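Local coordinates for protein botulinum neurotoxin type G (Clostridium botulinum, PDB 3MPP) that targets the toxin to the surface of host nerve cells through its receptor-binding domain, so that the light chain protease can be delivered into the cytosol, at residues Y240-I252 with T263-Q277. The protein carries 4 engineered substitutions. Sequence-based numbering, arbitrary orientation.
Sequences YYLFNQGMQNIYI and TAPRTNFNNAAINYQ
Arg-266 lays its extended side chain along the backbone of 248-250, one face of its guanidinium overlapping the Ile-250 carbonyl and CB of Tyr-251. NE of Arg-266 donates to Gln-248 O at 2.9 Å, the acceptor lying close to the guanidinium plane, while the backbone N of Arg-266 reaches Asn-249 O in a nearly straight bond (173°). Beyond these, NH2 of Arg-266 comes to the edge of the Phe-243 ring, 3.6 Å from CD1. Two waters extend the grip: one links NH1 to Leu-242 O, the other accepts from NH2 and Asn-244 N and donates to the carbonyls of Met-247 and Ile-250. One arginine thus ties the end of strand 239-244 to the type I turn Met-247 to Ile-250. In the same turn, Asn-249 ND2 donates to Gln-277 OE1 (2.9 Å), the two amides steeply inclined at 72°.

Within the hairpin, Tyr-251 and Ala-264 form an antiparallel hydrogen-bonded pair. With chi1 at 63°, CG of Tyr-251 sits between its own N and carbonyl carbon, and the ring turns a face to the Ala-264 methyl in a CH-pi contact, CB 4.1 Å from the centroid. On the other face of the ribbon, Thr-263 CG2 packs against CD1 of Ile-250 (3.7 Å) and CD1 of Ile-252.

The hairpin of strands 250-255 and 260-270 belongs to the C-terminal, beta-trefoil subdomain. Ile-379 of strand 373-382 meets Ile-250 and Thr-263, Phe-397 of strand 394-400 touches Ile-252, and strand 275-277 closes the three-stranded sheet, with Asn-275 ND2 donating to Lys-133 O and Asn-135 OD1 of the N-terminal subdomain.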
loop_
_atom_site.group_PDB
_atom_site.type_symbol
_atom_site.label_atom_id
_atom_site.label_comp_id
_atom_site.label_asym_id
_atom_site.label_seq_id
_atom_site.Cartn_x
_atom_site.Cartn_y
_atom_site.Cartn_z
ATOM N N TYR A 240 0.633 -13.693 -7.717
ATOM C CA TYR A 240 1.437 -12.844 -6.854
ATOM C C TYR A 240 2.903 -13.244 -6.906
ATOM O O TYR A 240 3.229 -14.429 -6.781
ATOM C CB TYR A 240 1.020 -13.024 -5.401
ATOM C CG TYR A 240 -0.317 -12.434 -5.017
ATOM C CD1 TYR A 240 -0.606 -11.088 -5.245
ATOM C CD2 TYR A 240 -1.273 -13.215 -4.378
ATOM C CE1 TYR A 240 -1.841 -10.542 -4.859
ATOM C CE2 TYR A 240 -2.506 -12.686 -3.994
ATOM C CZ TYR A 240 -2.778 -11.346 -4.232
ATOM O OH TYR A 240 -4.002 -10.817 -3.842
ATOM N N TYR A 241 3.776 -12.254 -7.056
ATOM C CA TYR A 241 5.201 -12.422 -6.778
ATOM C C TYR A 241 5.414 -12.184 -5.282
ATOM O O TYR A 241 4.537 -11.657 -4.593
ATOM C CB TYR A 241 6.029 -11.463 -7.656
ATOM C CG TYR A 241 5.809 -11.754 -9.123
ATOM C CD1 TYR A 241 6.477 -12.806 -9.742
ATOM C CD2 TYR A 241 4.901 -11.015 -9.876
ATOM C CE1 TYR A 241 6.261 -13.115 -11.090
ATOM C CE2 TYR A 241 4.672 -11.314 -11.226
ATOM C CZ TYR A 241 5.364 -12.360 -11.819
ATOM O OH TYR A 241 5.161 -12.656 -13.137
ATOM N N LEU A 242 6.567 -12.590 -4.771
ATOM C CA LEU A 242 6.756 -12.651 -3.336
ATOM C C LEU A 242 7.836 -11.678 -2.905
ATOM O O LEU A 242 8.891 -11.562 -3.540
ATOM C CB LEU A 242 7.082 -14.090 -2.909
ATOM C CG LEU A 242 6.978 -14.509 -1.435
ATOM C CD1 LEU A 242 5.591 -14.207 -0.830
ATOM C CD2 LEU A 242 7.333 -15.992 -1.269
ATOM N N PHE A 243 7.542 -10.936 -1.847
ATOM C CA PHE A 243 8.489 -9.980 -1.303
ATOM C C PHE A 243 8.779 -10.317 0.161
ATOM O O PHE A 243 7.853 -10.589 0.926
ATOM C CB PHE A 243 7.926 -8.562 -1.450
ATOM C CG PHE A 243 8.710 -7.504 -0.730
ATOM C CD1 PHE A 243 9.783 -6.871 -1.348
ATOM C CD2 PHE A 243 8.351 -7.104 0.553
ATOM C CE1 PHE A 243 10.503 -5.882 -0.688
ATOM C CE2 PHE A 243 9.082 -6.104 1.225
ATOM C CZ PHE A 243 10.142 -5.494 0.603
ATOM N N ASN A 244 10.061 -10.297 0.528
ATOM C CA ASN A 244 10.494 -10.505 1.916
ATOM C C ASN A 244 10.933 -9.209 2.607
ATOM O O ASN A 244 11.875 -8.556 2.168
ATOM C CB ASN A 244 11.623 -11.543 1.980
ATOM C CG ASN A 244 11.920 -11.973 3.392
ATOM O OD1 ASN A 244 12.623 -11.281 4.111
ATOM N ND2 ASN A 244 11.363 -13.118 3.805
ATOM N N GLN A 245 10.267 -8.857 3.707
ATOM C CA GLN A 245 10.575 -7.623 4.420
ATOM C C GLN A 245 11.994 -7.601 5.008
ATOM O O GLN A 245 12.611 -6.553 5.070
ATOM C CB GLN A 245 9.559 -7.330 5.534
ATOM C CG GLN A 245 9.860 -6.002 6.276
ATOM C CD GLN A 245 8.952 -5.759 7.465
ATOM O OE1 GLN A 245 8.421 -6.695 8.051
ATOM N NE2 GLN A 245 8.750 -4.491 7.811
ATOM N N GLY A 246 12.511 -8.754 5.421
ATOM C CA GLY A 246 13.847 -8.799 5.999
ATOM C C GLY A 246 14.981 -8.804 4.981
ATOM O O GLY A 246 16.088 -8.356 5.269
ATOM N N MET A 247 14.703 -9.324 3.789
ATOM C CA MET A 247 15.705 -9.407 2.733
ATOM C C MET A 247 15.049 -8.848 1.491
ATOM O O MET A 247 14.521 -9.588 0.658
ATOM C CB MET A 247 16.139 -10.863 2.542
ATOM C CG MET A 247 16.664 -11.457 3.856
ATOM S SD MET A 247 17.302 -13.135 3.761
ATOM C CE MET A 247 18.680 -12.864 2.650
ATOM N N GLN A 248 15.041 -7.525 1.399
ATOM C CA GLN A 248 14.215 -6.845 0.405
ATOM C C GLN A 248 14.842 -6.842 -0.984
ATOM O O GLN A 248 14.164 -6.586 -1.972
ATOM C CB GLN A 248 13.942 -5.403 0.851
ATOM C CG GLN A 248 13.420 -5.325 2.278
ATOM C CD GLN A 248 12.786 -4.002 2.607
ATOM O OE1 GLN A 248 12.855 -3.055 1.818
ATOM N NE2 GLN A 248 12.172 -3.919 3.786
ATOM N N ASN A 249 16.132 -7.145 -1.064
ATOM C CA ASN A 249 16.843 -6.941 -2.321
ATOM C C ASN A 249 17.092 -8.237 -3.083
ATOM O O ASN A 249 17.832 -8.266 -4.061
ATOM C CB ASN A 249 18.129 -6.144 -2.080
ATOM C CG ASN A 249 17.873 -4.864 -1.283
ATOM O OD1 ASN A 249 18.418 -4.680 -0.192
ATOM N ND2 ASN A 249 17.021 -3.988 -1.818
ATOM N N ILE A 250 16.451 -9.306 -2.624
ATOM C CA ILE A 250 16.460 -10.583 -3.330
ATOM C C ILE A 250 15.043 -11.018 -3.658
ATOM O O ILE A 250 14.065 -10.441 -3.159
ATOM C CB ILE A 250 17.182 -11.695 -2.520
ATOM C CG1 ILE A 250 16.571 -11.865 -1.118
ATOM C CG2 ILE A 250 18.675 -11.362 -2.388
ATOM C CD1 ILE A 250 15.226 -12.588 -1.075
ATOM N N TYR A 251 14.916 -12.001 -4.544
ATOM C CA TYR A 251 13.630 -12.648 -4.744
ATOM C C TYR A 251 13.844 -14.150 -4.639
ATOM O O TYR A 251 14.996 -14.619 -4.620
ATOM C CB TYR A 251 12.992 -12.261 -6.093
ATOM C CG TYR A 251 13.784 -12.691 -7.310
ATOM C CD1 TYR A 251 13.469 -13.863 -7.977
ATOM C CD2 TYR A 251 14.842 -11.913 -7.798
ATOM C CE1 TYR A 251 14.170 -14.268 -9.088
ATOM C CE2 TYR A 251 15.563 -12.316 -8.922
ATOM C CZ TYR A 251 15.213 -13.492 -9.556
ATOM O OH TYR A 251 15.898 -13.920 -10.658
ATOM N N ILE A 252 12.741 -14.893 -4.564
ATOM C CA ILE A 252 12.799 -16.354 -4.510
ATOM C C ILE A 252 12.612 -16.987 -5.896
ATOM O O ILE A 252 11.607 -16.773 -6.569
ATOM C CB ILE A 252 11.751 -16.962 -3.541
ATOM C CG1 ILE A 252 11.710 -16.181 -2.205
ATOM C CG2 ILE A 252 12.066 -18.445 -3.327
ATOM C CD1 ILE A 252 13.039 -16.204 -1.442
ATOM N N THR A 263 17.404 -17.831 -3.076
ATOM C CA THR A 263 17.356 -16.395 -3.331
ATOM C C THR A 263 18.158 -16.052 -4.586
ATOM O O THR A 263 19.059 -16.787 -4.974
ATOM C CB THR A 263 17.864 -15.565 -2.136
ATOM O OG1 THR A 263 19.241 -15.865 -1.888
ATOM C CG2 THR A 263 17.026 -15.862 -0.871
ATOM N N ALA A 264 17.798 -14.945 -5.225
ATOM C CA ALA A 264 18.607 -14.350 -6.274
ATOM C C ALA A 264 18.482 -12.840 -6.130
ATOM O O ALA A 264 17.452 -12.345 -5.681
ATOM C CB ALA A 264 18.120 -14.814 -7.654
ATOM N N PRO A 265 19.534 -12.094 -6.502
ATOM C CA PRO A 265 19.465 -10.635 -6.377
ATOM C C PRO A 265 18.445 -10.044 -7.350
ATOM O O PRO A 265 18.418 -10.446 -8.515
ATOM C CB PRO A 265 20.876 -10.168 -6.767
ATOM C CG PRO A 265 21.725 -11.391 -6.786
ATOM C CD PRO A 265 20.823 -12.556 -7.043
ATOM N N ARG A 266 17.631 -9.100 -6.884
ATOM C CA ARG A 266 16.713 -8.386 -7.772
ATOM C C ARG A 266 17.513 -7.623 -8.823
ATOM O O ARG A 266 18.582 -7.080 -8.539
ATOM C CB ARG A 266 15.872 -7.375 -6.990
ATOM C CG ARG A 266 14.841 -7.992 -6.072
ATOM C CD ARG A 266 13.952 -6.928 -5.403
ATOM N NE ARG A 266 13.054 -7.601 -4.470
ATOM C CZ ARG A 266 12.008 -8.315 -4.852
ATOM N NH1 ARG A 266 11.701 -8.397 -6.145
ATOM N NH2 ARG A 266 11.270 -8.935 -3.949
ATOM N N THR A 267 16.990 -7.565 -10.032
ATOM C CA THR A 267 17.582 -6.713 -11.050
ATOM C C THR A 267 17.031 -5.325 -10.825
ATOM O O THR A 267 16.109 -5.141 -10.029
ATOM C CB THR A 267 17.194 -7.177 -12.459
ATOM O OG1 THR A 267 15.770 -7.374 -12.516
ATOM C CG2 THR A 267 17.900 -8.490 -12.780
ATOM N N ASN A 268 17.575 -4.349 -11.542
ATOM C CA ASN A 268 17.183 -2.972 -11.323
ATOM C C ASN A 268 17.129 -2.173 -12.605
ATOM O O ASN A 268 17.604 -2.608 -13.653
ATOM C CB ASN A 268 18.166 -2.305 -10.377
ATOM C CG ASN A 268 19.555 -2.264 -10.945
ATOM O OD1 ASN A 268 19.816 -1.546 -11.901
ATOM N ND2 ASN A 268 20.454 -3.049 -10.375
ATOM N N PHE A 269 16.534 -0.998 -12.506
ATOM C CA PHE A 269 16.618 -0.016 -13.572
ATOM C C PHE A 269 17.000 1.316 -12.955
ATOM O O PHE A 269 16.447 1.721 -11.935
ATOM C CB PHE A 269 15.281 0.114 -14.325
ATOM C CG PHE A 269 15.342 1.106 -15.456
ATOM C CD1 PHE A 269 15.541 0.682 -16.760
ATOM C CD2 PHE A 269 15.268 2.465 -15.202
ATOM C CE1 PHE A 269 15.626 1.601 -17.805
ATOM C CE2 PHE A 269 15.366 3.390 -16.231
ATOM C CZ PHE A 269 15.540 2.957 -17.540
ATOM N N ASN A 270 17.961 2.001 -13.555
ATOM C CA ASN A 270 18.214 3.370 -13.155
ATOM C C ASN A 270 18.659 4.237 -14.320
ATOM O O ASN A 270 19.210 3.751 -15.307
ATOM C CB ASN A 270 19.189 3.455 -11.969
ATOM C CG ASN A 270 20.452 2.642 -12.181
ATOM O OD1 ASN A 270 21.314 3.015 -12.968
ATOM N ND2 ASN A 270 20.578 1.544 -11.450
ATOM N N ASN A 271 18.363 5.522 -14.214
ATOM C CA ASN A 271 18.848 6.488 -15.175
ATOM C C ASN A 271 19.340 7.703 -14.397
ATOM O O ASN A 271 19.706 7.575 -13.229
ATOM C CB ASN A 271 17.764 6.818 -16.211
ATOM C CG ASN A 271 16.523 7.430 -15.594
ATOM O OD1 ASN A 271 16.553 7.905 -14.459
ATOM N ND2 ASN A 271 15.422 7.437 -16.350
ATOM N N ALA A 272 19.361 8.874 -15.022
ATOM C CA ALA A 272 19.873 10.055 -14.338
ATOM C C ALA A 272 19.029 10.433 -13.122
ATOM O O ALA A 272 19.556 10.873 -12.100
ATOM C CB ALA A 272 19.981 11.235 -15.304
ATOM N N ALA A 273 17.718 10.250 -13.230
ATOM C CA ALA A 273 16.805 10.785 -12.233
ATOM C C ALA A 273 16.290 9.745 -11.258
ATOM O O ALA A 273 15.885 10.089 -10.152
ATOM C CB ALA A 273 15.632 11.474 -12.914
ATOM N N ILE A 274 16.283 8.477 -11.658
ATOM C CA ILE A 274 15.597 7.473 -10.849
ATOM C C ILE A 274 16.338 6.140 -10.747
ATOM O O ILE A 274 17.259 5.851 -11.511
ATOM C CB ILE A 274 14.151 7.230 -11.359
ATOM C CG1 ILE A 274 14.159 6.757 -12.812
ATOM C CG2 ILE A 274 13.305 8.485 -11.231
ATOM C CD1 ILE A 274 14.198 5.247 -12.952
ATOM N N ASN A 275 15.912 5.336 -9.786
ATOM C CA ASN A 275 16.429 3.979 -9.612
ATOM C C ASN A 275 15.422 3.159 -8.847
ATOM O O ASN A 275 14.831 3.644 -7.873
ATOM C CB ASN A 275 17.743 3.991 -8.828
ATOM C CG ASN A 275 18.122 2.610 -8.327
ATOM O OD1 ASN A 275 18.565 1.760 -9.100
ATOM N ND2 ASN A 275 17.921 2.369 -7.034
ATOM N N TYR A 276 15.217 1.920 -9.287
ATOM C CA TYR A 276 14.347 0.980 -8.589
ATOM C C TYR A 276 14.751 -0.447 -8.895
ATOM O O TYR A 276 15.277 -0.730 -9.970
ATOM C CB TYR A 276 12.873 1.161 -8.999
ATOM C CG TYR A 276 12.577 0.869 -10.455
ATOM C CD1 TYR A 276 12.181 -0.397 -10.869
ATOM C CD2 TYR A 276 12.665 1.881 -11.421
ATOM C CE1 TYR A 276 11.896 -0.665 -12.215
ATOM C CE2 TYR A 276 12.383 1.623 -12.762
ATOM C CZ TYR A 276 12.001 0.351 -13.151
ATOM O OH TYR A 276 11.726 0.103 -14.476
ATOM N N GLN A 277 14.465 -1.353 -7.965
ATOM C CA GLN A 277 14.608 -2.774 -8.248
ATOM C C GLN A 277 13.303 -3.350 -8.760
ATOM O O GLN A 277 12.229 -2.936 -8.327
ATOM C CB GLN A 277 15.098 -3.528 -7.008
ATOM C CG GLN A 277 16.604 -3.307 -6.774
ATOM C CD GLN A 277 17.095 -4.007 -5.532
ATOM O OE1 GLN A 277 16.311 -4.317 -4.630
ATOM N NE2 GLN A 277 18.397 -4.247 -5.466
HETATM O O HOH W 1 9.378 -10.053 -6.156
HETATM O O HOH W 2 12.385 -9.669 -1.126
#